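Local coordinates for MaoC family protein (Mycobacterium tuberculosis H37Rv, PDB 3KHP) that probably catalyses the reversible dehydration of 3-hydroxyacyl-thioesters to enoyl-thioesters, as a member of the MaoC-like hydratase family, at residues A[27-32]-A[124-129]; A[71-76]-A[112-117]; A[104-109]-A[154-159]; A[179-184]-A[274-279]. All coordinates share one frame; numbering follows the deposited sequence. Where two conformers were deposited one is given.

Contact 3 is the central one, two antiparallel strands paired mid-way across the single curved sheet, its centre about 8 Å from that of the chain. Contacts 1 and 2, farther out but partly buried, share strand 116-129, gripped at its far end by 27-32 and approached just before its start by 71-76, their centres 30 Å apart. Contact 2 packs against contact 3 through Pro75 and Ile106. Contact 4, a surface contact, belongs to the MaoC-like part and touches none of the others. The chemistry changes with place: a backbone ladder with polar ends in contact 3, two backbone bonds and branched aliphatics in contact 1, bridging waters in contact 2, and aromatic packing in contact 4.

Contact 1: A[27-32]-A[124-129]; sequences NSIGAV and VADIQD
Ile29 and Ile127 slide past one another in opposite directions, flank to flank, with their CG1 atoms 3.6 Å apart. In Ile29, CG1 stands beside the backbone N (chi1 -68°) and the chain then runs straight, which carries CD1 along the strand to the main chain of Ile127 and to the carboxylate of Asp126. Ile29 lies alongside Asp126, the two pointing the same way, so the methyl CD1 ends 3.9 Å from Asp126 OD1. That acid is occupied within its own strand: OD2 takes a hydrogen bond from Gln128 NE2, which arrives from above the carboxylate plane. Ser28 OG touches the methyl CD1 of Ile127 at 3.4 Å, but its polar partner is the carbonyl of Asp25. Val124 faces the loop squarely, and its CB lies 3.6 Å from Ser28 O, with CG1 touching Ile29 CA and CG2 near Ala31 O.

The backbone adds two bonds, Gly30 N to Val124 O at 2.9 Å and Val124 N to Ala31 O at 3.1 Å. Both polar groups of Val124 are thereby engaged by a type II beta turn from Ser28 to Ala31, closed by the bond from Ala31 N to Ser28 O; Gly30, with its positive phi of 100°, suits the third position.

Strand 116-129 pairs on its other side with strand 136-145, where Ala125 and Asp126 both face Val139 in a classic beta bulge. Val91, from another loop, packs against Ser28, Val124 and Ile127, and the turn itself leads into edge strand 36-40.

Contact 2: A[71-76]-A[112-117]; sequences QQVLPT and LPAAGK
Gln71 lays its amide end against the methyl of Ala114, with OE1 3.2 Å from Ala114 CB. The chain is extended and leaves the backbone with CG opposite N (chi1 -166°), which brings the amide across to that methyl; its NE2 makes a weak hydrogen bond to Thr45.

Val73 carries most of the packing. CG2 sits 3.3 Å from Leu112 O and 3.6 Å from Ala114 CA, while CG1 meets Leu112 CB at 3.9 Å, the side chains crossing at about a right angle. No direct hydrogen bond joins the segments, but two waters bridge the backbones beside this packing: one accepts from Leu112 N and donates to Val73 O, both at 2.9 Å, and the other accepts from Val73 N and donates weakly to Leu112 O. The contact lies between the approach to strand 116-129 and the loop joining helices 59-62 and 78-81, consistent with the hot-dog fold of MaoC-like hydratases, a curved antiparallel sheet wrapped round a helix.

Leu74 points away from segment 112-117 and packs on Phe61 and Arg240, yet its carbonyl O lies 3.9 Å from Leu112 CD1. Pro75 opens a 3-10 segment, and its O touches the same methyl at 4.0 Å.

Contact 3: A[104-109]-A[154-159]; sequences QGIRLH and AETLTT
Glu155 and His109 meet through a fairly straight bond, NE2 to OE1 at 2.8 Å with an N-H...O angle of 157°. The acceptor lies close to the imidazole plane; on the carboxylate side the donor comes to the anti side of OE1, 28° out of plane. Glu155 CG sits beside the backbone N (chi1 -59°) and the chain runs extended, carrying the acid alongside Arg107. There OE1 rests 3.5 Å from Arg107 CD, while the guanidinium reaches beyond it to a salt bridge with Glu307.

Gln104 works at the other end of the pairing, on the opposite face of the sheet. Bent at chi2, it folds its amide over the neighbouring strand, where OE1 accepts from Thr158 OG1 at 2.8 Å. Its NE2 turns back to Gly105 O at 3.1 Å, and a water bridges NE2 to Thr158 OG1. On the same face Ala154, the third most buried residue, packs its CB on Leu108 CD1 at 3.6 Å.

Between these ends the strands run nearly antiparallel, with Gly105 paired to Leu157 and Arg107 to Glu155 by two backbone bonds each. Gly105 O is gripped from opposite faces of its plane by Leu157 N and Gln104 NE2. Since Glu155 OE1 accepts from His109 NE2, and Arg143 is a weak, distant partner of OE2, the local chemistry would probably favour an ionised Glu155 carboxylate.

Contact 4: A[179-184]-A[274-279]; sequences PEFPDR and VIWRTE
Phe181 turns the CD1-CE1 edge of its ring onto the face of Trp276 in an offset edge-to-face pair, with planes at 83° and centroids of the phenyl and six-membered indole rings 5.2 Å apart. CD1 comes within 3.6 Å of Trp276 CZ3, toward the rim of the indole. Pro182 lies obliquely against the pyrrole end, CG 4.1 Å from Trp276 CD1, and the same carbon touches Thr278 CG2.

The indole nitrogen is held as well: Trp276 NE1 donates to Arg184 O at 3.2 Å. The bond is straight at the hydrogen and lies in the ring plane, yet reaches the oxygen from above the carbonyl plane. The side chain of Arg184 then slides back past Trp276 in the opposite direction. Its CG stands between the backbone N and carbonyl carbon (chi1 64°), and the extended chain brings one face of the guanidinium over Trp276 CD1, the two planes 73° apart. NH1 lies 3.0 Å from Arg277 O, which sits at the guanidinium edge.

Beyond this shell, Asp187 positions the arginine by a salt bridge to its NH2 and also accepts from the backbone N of Arg277. Arg286 meets the Phe181 ring in a cation-pi contact.

The loop 179-184 leads to strand 188-192, which borders strand 271-279 and is an outermost strand, within this chain, of what is probably a hot-dog sheet; on the far side of strand 271-279 lies strand 282-289, whose Val284 packs against both Phe181 and Trp276.

Contact 1: A[27-32]-A[124-129]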
loop_
_atom_site.group_PDB
_atom_site.type_symbol
_atom_site.label_atom_id
_atom_site.label_comp_id
_atom_site.label_asym_id
_atom_site.label_seq_id
_atom_site.Cartn_x
_atom_site.Cartn_y
_atom_site.Cartn_z
ATOM N N ASN A 27 -14.532 35.678 -7.911
ATOM C CA ASN A 27 -14.907 36.312 -6.658
ATOM C C ASN A 27 -14.628 35.411 -5.442
ATOM O O ASN A 27 -14.964 35.789 -4.328
ATOM C CB ASN A 27 -16.401 36.657 -6.671
ATOM C CG ASN A 27 -16.757 37.832 -7.574
ATOM O OD1 ASN A 27 -15.923 38.616 -7.957
ATOM N ND2 ASN A 27 -18.041 37.959 -7.884
ATOM N N SER A 28 -14.001 34.242 -5.637
ATOM C CA SER A 28 -13.886 33.222 -4.588
ATOM C C SER A 28 -12.538 33.255 -3.830
ATOM O O SER A 28 -12.345 32.527 -2.882
ATOM C CB SER A 28 -14.098 31.846 -5.209
ATOM O OG SER A 28 -13.020 31.547 -6.096
ATOM N N ILE A 29 -11.604 34.087 -4.265
ATOM C CA ILE A 29 -10.335 34.194 -3.574
ATOM C C ILE A 29 -10.627 34.511 -2.112
ATOM O O ILE A 29 -11.352 35.448 -1.826
ATOM C CB ILE A 29 -9.436 35.312 -4.158
ATOM C CG1 ILE A 29 -8.964 34.956 -5.570
ATOM C CG2 ILE A 29 -8.219 35.594 -3.225
ATOM C CD1 ILE A 29 -8.157 36.078 -6.223
ATOM N N GLY A 30 -10.086 33.716 -1.198
ATOM C CA GLY A 30 -10.315 33.922 0.233
ATOM C C GLY A 30 -11.373 32.996 0.768
ATOM O O GLY A 30 -11.489 32.843 1.986
ATOM N N ALA A 31 -12.161 32.369 -0.110
ATOM C CA ALA A 31 -13.181 31.400 0.357
ATOM C C ALA A 31 -12.516 30.218 1.101
ATOM O O ALA A 31 -11.398 29.845 0.788
ATOM C CB ALA A 31 -14.015 30.890 -0.780
ATOM N N VAL A 32 -13.200 29.667 2.094
ATOM C CA VAL A 32 -12.589 28.702 2.999
ATOM C C VAL A 32 -13.570 27.629 3.380
ATOM O O VAL A 32 -14.785 27.872 3.398
ATOM C CB VAL A 32 -12.119 29.345 4.330
ATOM C CG1 VAL A 32 -11.148 30.425 4.091
ATOM C CG2 VAL A 32 -13.299 29.864 5.088
ATOM N N VAL A 124 -8.863 29.203 -0.849
ATOM C CA VAL A 124 -8.464 29.665 -2.162
ATOM C C VAL A 124 -7.478 30.792 -1.949
ATOM O O VAL A 124 -7.856 31.883 -1.543
ATOM C CB VAL A 124 -9.681 30.150 -2.986
ATOM C CG1 VAL A 124 -9.247 30.531 -4.381
ATOM C CG2 VAL A 124 -10.748 29.091 -2.998
ATOM N N ALA A 125 -6.204 30.507 -2.178
ATOM C CA ALA A 125 -5.154 31.459 -1.900
ATOM C C ALA A 125 -5.081 32.486 -2.989
ATOM O O ALA A 125 -4.819 33.644 -2.719
ATOM C CB ALA A 125 -3.786 30.775 -1.770
ATOM N N ASP A 126 -5.253 32.049 -4.224
ATOM C CA ASP A 126 -5.066 32.941 -5.351
ATOM C C ASP A 126 -5.717 32.351 -6.578
ATOM O O ASP A 126 -5.863 31.116 -6.695
ATOM C CB ASP A 126 -3.586 33.240 -5.609
ATOM C CG ASP A 126 -3.368 34.541 -6.398
ATOM O OD1 ASP A 126 -4.329 35.334 -6.527
ATOM O OD2 ASP A 126 -2.237 34.794 -6.893
ATOM N N ILE A 127 -6.181 33.266 -7.438
ATOM C CA ILE A 127 -6.696 32.944 -8.761
ATOM C C ILE A 127 -6.104 33.931 -9.768
ATOM O O ILE A 127 -6.170 35.151 -9.576
ATOM C CB ILE A 127 -8.228 32.954 -8.828
ATOM C CG1 ILE A 127 -8.830 32.051 -7.759
ATOM C CG2 ILE A 127 -8.678 32.462 -10.173
ATOM C CD1 ILE A 127 -10.262 31.690 -8.025
ATOM N N GLN A 128 -5.483 33.392 -10.808
ATOM C CA GLN A 128 -4.833 34.202 -11.788
ATOM C C GLN A 128 -5.458 33.889 -13.132
ATOM O O GLN A 128 -5.717 32.728 -13.466
ATOM C CB GLN A 128 -3.325 33.980 -11.784
ATOM C CG GLN A 128 -2.670 34.315 -10.436
ATOM C CD GLN A 128 -1.129 34.358 -10.452
ATOM O OE1 GLN A 128 -0.496 34.372 -11.501
ATOM N NE2 GLN A 128 -0.534 34.395 -9.261
ATOM N N ASP A 129 -5.775 34.961 -13.853
ATOM C CA ASP A 129 -6.369 34.913 -15.181
ATOM C C ASP A 129 -5.334 35.503 -16.141
ATOM O O ASP A 129 -5.004 36.683 -16.067
ATOM C CB ASP A 129 -7.663 35.731 -15.184
ATOM C CG ASP A 129 -8.457 35.585 -16.489
ATOM O OD1 ASP A 129 -7.872 35.176 -17.522
ATOM O OD2 ASP A 129 -9.681 35.900 -16.472
#

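Contact 2: A[71-76]-A[112-117]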
loop_
_atom_site.group_PDB
_atom_site.type_symbol
_atom_site.label_atom_id
_atom_site.label_comp_id
_atom_site.label_asym_id
_atom_site.label_seq_id
_atom_site.Cartn_x
_atom_site.Cartn_y
_atom_site.Cartn_z
ATOM N N GLN A 71 9.436 4.756 14.807
ATOM C CA GLN A 71 8.893 5.137 13.509
ATOM C C GLN A 71 9.015 6.641 13.308
ATOM O O GLN A 71 8.692 7.423 14.206
ATOM C CB GLN A 71 7.422 4.724 13.372
ATOM C CG GLN A 71 6.950 4.800 11.921
ATOM C CD GLN A 71 5.509 4.555 11.810
ATOM O OE1 GLN A 71 4.917 3.928 12.690
ATOM N NE2 GLN A 71 4.903 5.025 10.723
ATOM N N GLN A 72 9.525 7.026 12.150
ATOM C CA GLN A 72 9.411 8.374 11.620
ATOM C C GLN A 72 8.390 8.412 10.437
ATOM O O GLN A 72 8.192 7.415 9.739
ATOM C CB GLN A 72 10.767 8.833 11.087
ATOM C CG GLN A 72 11.848 8.908 12.130
ATOM C CD GLN A 72 13.116 9.514 11.595
ATOM O OE1 GLN A 72 13.116 10.650 11.140
ATOM N NE2 GLN A 72 14.215 8.761 11.654
ATOM N N VAL A 73 7.779 9.579 10.217
ATOM C CA VAL A 73 6.775 9.794 9.174
ATOM C C VAL A 73 7.357 10.703 8.122
ATOM O O VAL A 73 7.937 11.730 8.431
ATOM C CB VAL A 73 5.506 10.413 9.767
ATOM C CG1 VAL A 73 4.474 10.695 8.654
ATOM C CG2 VAL A 73 4.927 9.470 10.783
ATOM N N LEU A 74 7.250 10.336 6.861
ATOM C CA LEU A 74 7.806 11.238 5.854
ATOM C C LEU A 74 7.046 12.570 5.839
ATOM O O LEU A 74 5.822 12.620 6.065
ATOM C CB LEU A 74 7.815 10.597 4.488
ATOM C CG LEU A 74 8.719 9.379 4.376
ATOM C CD1 LEU A 74 8.345 8.555 3.170
ATOM C CD2 LEU A 74 10.141 9.789 4.375
ATOM N N PRO A 75 7.768 13.677 5.650
ATOM C CA PRO A 75 7.064 14.968 5.772
ATOM C C PRO A 75 6.125 15.192 4.595
ATOM O O PRO A 75 5.117 15.881 4.748
ATOM C CB PRO A 75 8.193 16.009 5.823
ATOM C CG PRO A 75 9.377 15.332 5.240
ATOM C CD PRO A 75 9.225 13.851 5.603
ATOM N N THR A 76 6.406 14.566 3.461
ATOM C CA THR A 76 5.479 14.640 2.341
ATOM C C THR A 76 4.153 13.972 2.638
ATOM O O THR A 76 3.199 14.137 1.862
ATOM C CB THR A 76 6.010 14.023 1.069
ATOM O OG1 THR A 76 6.218 12.630 1.265
ATOM C CG2 THR A 76 7.258 14.732 0.598
ATOM N N LEU A 112 5.283 14.825 12.080
ATOM C CA LEU A 112 3.961 14.251 11.996
ATOM C C LEU A 112 4.102 12.979 12.791
ATOM O O LEU A 112 5.084 12.266 12.604
ATOM C CB LEU A 112 3.540 13.987 10.546
ATOM C CG LEU A 112 3.341 15.187 9.608
ATOM C CD1 LEU A 112 3.362 14.760 8.149
ATOM C CD2 LEU A 112 1.994 15.839 9.940
ATOM N N PRO A 113 3.161 12.708 13.711
ATOM C CA PRO A 113 3.238 11.459 14.456
ATOM C C PRO A 113 2.734 10.269 13.634
ATOM O O PRO A 113 1.874 10.434 12.710
ATOM C CB PRO A 113 2.297 11.718 15.641
ATOM C CG PRO A 113 1.214 12.619 15.039
ATOM C CD PRO A 113 1.939 13.470 14.036
ATOM N N ALA A 114 3.248 9.092 13.964
ATOM C CA ALA A 114 2.915 7.865 13.250
ATOM C C ALA A 114 1.422 7.644 13.181
ATOM O O ALA A 114 0.925 7.102 12.199
ATOM C CB ALA A 114 3.620 6.610 13.912
ATOM N N ALA A 115 0.750 7.989 14.271
ATOM C CA ALA A 115 -0.699 7.951 14.417
ATOM C C ALA A 115 -1.130 9.299 14.986
ATOM O O ALA A 115 -0.473 9.814 15.896
ATOM C CB ALA A 115 -1.129 6.863 15.385
ATOM N N GLY A 116 -2.240 9.835 14.497
ATOM C CA GLY A 116 -2.776 11.076 15.024
ATOM C C GLY A 116 -4.001 11.616 14.310
ATOM O O GLY A 116 -4.676 10.912 13.558
ATOM N N LYS A 117 -4.257 12.894 14.552
ATOM C CA LYS A 117 -5.394 13.610 14.006
ATOM C C LYS A 117 -4.961 15.028 13.661
ATOM O O LYS A 117 -4.111 15.617 14.359
ATOM C CB LYS A 117 -6.516 13.729 15.027
ATOM C CG LYS A 117 -6.774 12.503 15.892
ATOM C CD LYS A 117 -8.010 12.732 16.795
ATOM C CE LYS A 117 -8.491 11.429 17.477
ATOM N NZ LYS A 117 -7.376 10.426 17.687
HETATM O O HOH W 1 8.510 12.108 12.116
HETATM O O HOH W 2 7.356 13.942 10.246
#

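Contact 3: A[104-109]-A[154-159]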
loop_
_atom_site.group_PDB
_atom_site.type_symbol
_atom_site.label_atom_id
_atom_site.label_comp_id
_atom_site.label_asym_id
_atom_site.label_seq_id
_atom_site.Cartn_x
_atom_site.Cartn_y
_atom_site.Cartn_z
ATOM N N GLN A 104 3.342 21.664 -6.024
ATOM C CA GLN A 104 2.950 21.305 -4.655
ATOM C C GLN A 104 4.014 21.735 -3.650
ATOM O O GLN A 104 5.195 21.489 -3.840
ATOM C CB GLN A 104 2.750 19.796 -4.532
ATOM C CG GLN A 104 2.314 19.321 -3.144
ATOM C CD GLN A 104 0.900 19.745 -2.846
ATOM O OE1 GLN A 104 0.010 19.617 -3.721
ATOM N NE2 GLN A 104 0.662 20.254 -1.615
ATOM N N GLY A 105 3.583 22.357 -2.566
ATOM C CA GLY A 105 4.472 22.755 -1.493
ATOM C C GLY A 105 3.927 22.217 -0.193
ATOM O O GLY A 105 2.698 22.038 -0.036
ATOM N N ILE A 106 4.829 21.895 0.728
ATOM C CA ILE A 106 4.414 21.547 2.052
ATOM C C ILE A 106 5.313 22.305 3.019
ATOM O O ILE A 106 6.417 22.621 2.696
ATOM C CB ILE A 106 4.469 20.035 2.321
ATOM C CG1 ILE A 106 5.913 19.552 2.340
ATOM C CG2 ILE A 106 3.631 19.230 1.312
ATOM C CD1 ILE A 106 6.039 18.130 2.694
ATOM N N ARG A 107 4.828 22.609 4.204
ATOM C CA ARG A 107 5.689 23.178 5.238
ATOM C C ARG A 107 5.305 22.533 6.551
ATOM O O ARG A 107 4.121 22.468 6.871
ATOM C CB ARG A 107 5.534 24.713 5.275
ATOM C CG ARG A 107 6.322 25.408 6.351
ATOM C CD ARG A 107 6.387 26.955 6.157
ATOM N NE ARG A 107 6.988 27.299 4.879
ATOM C CZ ARG A 107 8.279 27.530 4.679
ATOM N NH1 ARG A 107 9.147 27.482 5.686
ATOM N NH2 ARG A 107 8.713 27.814 3.458
ATOM N N LEU A 108 6.289 22.045 7.299
ATOM C CA LEU A 108 6.013 21.385 8.582
ATOM C C LEU A 108 6.539 22.239 9.735
ATOM O O LEU A 108 7.558 22.893 9.623
ATOM C CB LEU A 108 6.633 19.985 8.621
ATOM C CG LEU A 108 5.905 18.817 7.906
ATOM C CD1 LEU A 108 4.497 18.512 8.457
ATOM C CD2 LEU A 108 5.857 19.102 6.427
ATOM N N HIS A 109 5.800 22.233 10.838
ATOM C CA HIS A 109 6.140 22.989 12.038
ATOM C C HIS A 109 6.390 22.094 13.216
ATOM O O HIS A 109 6.855 22.555 14.263
ATOM C CB HIS A 109 5.001 23.935 12.346
ATOM C CG HIS A 109 4.783 24.910 11.252
ATOM N ND1 HIS A 109 5.595 26.006 11.072
ATOM C CD2 HIS A 109 3.932 24.891 10.199
ATOM C CE1 HIS A 109 5.214 26.655 9.989
ATOM N NE2 HIS A 109 4.202 26.003 9.443
ATOM N N ALA A 154 1.067 21.446 10.116
ATOM C CA ALA A 154 1.434 21.424 8.678
ATOM C C ALA A 154 0.684 22.467 7.806
ATOM O O ALA A 154 -0.447 22.864 8.091
ATOM C CB ALA A 154 1.199 20.035 8.109
ATOM N N GLU A 155 1.341 22.892 6.735
ATOM C CA GLU A 155 0.723 23.723 5.728
ATOM C C GLU A 155 0.958 23.090 4.351
ATOM O O GLU A 155 2.002 22.490 4.100
ATOM C CB GLU A 155 1.315 25.144 5.704
ATOM C CG GLU A 155 1.210 25.940 6.989
ATOM C CD GLU A 155 1.883 27.327 6.889
ATOM O OE1 GLU A 155 3.086 27.433 7.265
ATOM O OE2 GLU A 155 1.199 28.289 6.424
ATOM N N THR A 156 0.002 23.263 3.444
ATOM C CA THR A 156 0.202 22.777 2.103
ATOM C C THR A 156 -0.196 23.826 1.087
ATOM O O THR A 156 -1.077 24.654 1.329
ATOM C CB THR A 156 -0.574 21.467 1.874
ATOM O OG1 THR A 156 -1.958 21.649 2.196
ATOM C CG2 THR A 156 -0.036 20.377 2.764
ATOM N N LEU A 157 0.444 23.782 -0.064
ATOM C CA LEU A 157 0.091 24.667 -1.132
ATOM C C LEU A 157 0.021 23.882 -2.443
ATOM O O LEU A 157 1.013 23.337 -2.901
ATOM C CB LEU A 157 1.101 25.817 -1.211
ATOM C CG LEU A 157 0.672 27.002 -2.073
ATOM C CD1 LEU A 157 -0.393 27.812 -1.312
ATOM C CD2 LEU A 157 1.901 27.901 -2.507
ATOM N N THR A 158 -1.151 23.865 -3.053
ATOM C CA THR A 158 -1.355 23.195 -4.314
ATOM C C THR A 158 -1.693 24.244 -5.368
ATOM O O THR A 158 -2.681 24.965 -5.245
ATOM C CB THR A 158 -2.468 22.163 -4.168
ATOM O OG1 THR A 158 -2.111 21.273 -3.110
ATOM C CG2 THR A 158 -2.720 21.393 -5.456
ATOM N N THR A 159 -0.835 24.335 -6.378
ATOM C CA THR A 159 -0.981 25.245 -7.497
ATOM C C THR A 159 -1.425 24.455 -8.727
ATOM O O THR A 159 -0.728 23.544 -9.168
ATOM C CB THR A 159 0.332 25.926 -7.776
ATOM O OG1 THR A 159 0.739 26.667 -6.604
ATOM C CG2 THR A 159 0.222 26.872 -8.973
HETATM O O HOH W 3 -2.237 20.063 -0.950
#

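Contact 4: A[179-184]-A[274-279]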
loop_
_atom_site.group_PDB
_atom_site.type_symbol
_atom_site.label_atom_id
_atom_site.label_comp_id
_atom_site.label_asym_id
_atom_site.label_seq_id
_atom_site.Cartn_x
_atom_site.Cartn_y
_atom_site.Cartn_z
ATOM N N PRO A 179 13.101 29.352 -8.512
ATOM C CA PRO A 179 14.359 29.326 -7.769
ATOM C C PRO A 179 15.563 29.393 -8.688
ATOM O O PRO A 179 15.510 28.909 -9.820
ATOM C CB PRO A 179 14.328 27.970 -7.048
ATOM C CG PRO A 179 12.907 27.540 -7.072
ATOM C CD PRO A 179 12.355 28.096 -8.348
ATOM N N GLU A 180 16.625 30.006 -8.173
ATOM C CA GLU A 180 17.917 30.142 -8.843
ATOM C C GLU A 180 18.664 28.811 -8.690
ATOM O O GLU A 180 18.835 28.305 -7.571
ATOM C CB GLU A 180 18.721 31.291 -8.183
ATOM C CG GLU A 180 20.003 31.792 -8.918
ATOM C CD GLU A 180 21.091 32.393 -7.970
ATOM O OE1 GLU A 180 22.274 32.472 -8.384
ATOM O OE2 GLU A 180 20.785 32.786 -6.816
ATOM N N PHE A 181 19.070 28.247 -9.819
ATOM C CA PHE A 181 19.884 27.055 -9.841
ATOM C C PHE A 181 21.296 27.472 -10.156
ATOM O O PHE A 181 21.544 27.987 -11.237
ATOM C CB PHE A 181 19.388 26.053 -10.889
ATOM C CG PHE A 181 18.218 25.245 -10.417
ATOM C CD1 PHE A 181 18.410 24.043 -9.743
ATOM C CD2 PHE A 181 16.921 25.712 -10.589
ATOM C CE1 PHE A 181 17.328 23.308 -9.289
ATOM C CE2 PHE A 181 15.851 24.975 -10.132
ATOM C CZ PHE A 181 16.059 23.775 -9.472
ATOM N N PRO A 182 22.224 27.247 -9.213
ATOM C CA PRO A 182 23.625 27.580 -9.417
ATOM C C PRO A 182 24.155 26.997 -10.697
ATOM O O PRO A 182 23.732 25.907 -11.099
ATOM C CB PRO A 182 24.320 26.921 -8.228
ATOM C CG PRO A 182 23.281 26.858 -7.171
ATOM C CD PRO A 182 21.988 26.648 -7.889
ATOM N N ASP A 183 25.074 27.723 -11.330
ATOM C CA ASP A 183 25.702 27.248 -12.550
ATOM C C ASP A 183 26.933 26.429 -12.178
ATOM O O ASP A 183 28.084 26.919 -12.231
ATOM C CB ASP A 183 26.073 28.402 -13.483
ATOM C CG ASP A 183 26.743 27.926 -14.761
ATOM O OD1 ASP A 183 26.438 26.815 -15.246
ATOM O OD2 ASP A 183 27.596 28.674 -15.287
ATOM N N ARG A 184 26.664 25.181 -11.790
ATOM C CA ARG A 184 27.685 24.167 -11.500
ATOM C C ARG A 184 27.030 22.797 -11.443
ATOM O O ARG A 184 25.808 22.667 -11.603
ATOM C CB ARG A 184 28.409 24.455 -10.179
ATOM C CG ARG A 184 27.524 24.402 -8.959
ATOM C CD ARG A 184 28.207 25.077 -7.786
ATOM N NE ARG A 184 27.270 25.380 -6.704
ATOM C CZ ARG A 184 26.820 24.477 -5.844
ATOM N NH1 ARG A 184 25.965 24.813 -4.884
ATOM N NH2 ARG A 184 27.214 23.223 -5.954
ATOM N N VAL A 274 18.535 15.542 -8.225
ATOM C CA VAL A 274 19.759 16.318 -8.246
ATOM C C VAL A 274 19.604 17.542 -7.380
ATOM O O VAL A 274 18.655 18.295 -7.511
ATOM C CB VAL A 274 20.182 16.736 -9.685
ATOM C CG1 VAL A 274 20.841 15.576 -10.360
ATOM C CG2 VAL A 274 19.002 17.257 -10.514
ATOM N N ILE A 275 20.551 17.719 -6.477
ATOM C CA ILE A 275 20.399 18.658 -5.402
ATOM C C ILE A 275 21.592 19.625 -5.403
ATOM O O ILE A 275 22.706 19.241 -5.764
ATOM C CB ILE A 275 20.329 17.918 -4.066
ATOM C CG1 ILE A 275 19.205 16.857 -4.089
ATOM C CG2 ILE A 275 20.142 18.906 -2.917
ATOM C CD1 ILE A 275 19.186 15.940 -2.858
ATOM N N TRP A 276 21.337 20.871 -5.002
ATOM C CA TRP A 276 22.365 21.892 -4.870
ATOM C C TRP A 276 22.149 22.560 -3.552
ATOM O O TRP A 276 21.072 23.157 -3.347
ATOM C CB TRP A 276 22.221 22.979 -5.947
ATOM C CG TRP A 276 22.570 22.585 -7.326
ATOM C CD1 TRP A 276 23.746 22.823 -7.965
ATOM C CD2 TRP A 276 21.735 21.915 -8.267
ATOM N NE1 TRP A 276 23.703 22.327 -9.249
ATOM C CE2 TRP A 276 22.475 21.762 -9.454
ATOM C CE3 TRP A 276 20.434 21.424 -8.225
ATOM C CZ2 TRP A 276 21.957 21.137 -10.572
ATOM C CZ3 TRP A 276 19.926 20.812 -9.349
ATOM C CH2 TRP A 276 20.677 20.676 -10.499
ATOM N N ARG A 277 23.138 22.474 -2.657
ATOM C CA ARG A 277 23.110 23.240 -1.411
ATOM C C ARG A 277 23.412 24.697 -1.735
ATOM O O ARG A 277 24.415 25.014 -2.364
ATOM C CB ARG A 277 24.126 22.696 -0.398
ATOM C CG ARG A 277 23.715 21.366 0.199
ATOM C CD ARG A 277 24.790 20.802 1.095
ATOM N NE ARG A 277 24.326 19.617 1.812
ATOM C CZ ARG A 277 24.450 18.375 1.359
ATOM N NH1 ARG A 277 25.027 18.138 0.185
ATOM N NH2 ARG A 277 23.999 17.364 2.089
ATOM N N THR A 278 22.539 25.588 -1.332
ATOM C CA THR A 278 22.711 26.976 -1.718
ATOM C C THR A 278 23.105 27.870 -0.556
ATOM O O THR A 278 23.878 28.766 -0.719
ATOM C CB THR A 278 21.427 27.540 -2.412
ATOM O OG1 THR A 278 20.335 27.491 -1.502
ATOM C CG2 THR A 278 21.106 26.753 -3.656
ATOM N N GLU A 279 22.587 27.613 0.622
ATOM C CA GLU A 279 22.704 28.567 1.702
ATOM C C GLU A 279 22.386 27.768 2.938
ATOM O O GLU A 279 21.486 26.944 2.907
ATOM C CB GLU A 279 21.669 29.673 1.477
ATOM C CG GLU A 279 21.450 30.674 2.624
ATOM C CD GLU A 279 20.258 31.584 2.357
ATOM O OE1 GLU A 279 20.096 32.019 1.195
ATOM O OE2 GLU A 279 19.480 31.855 3.296
#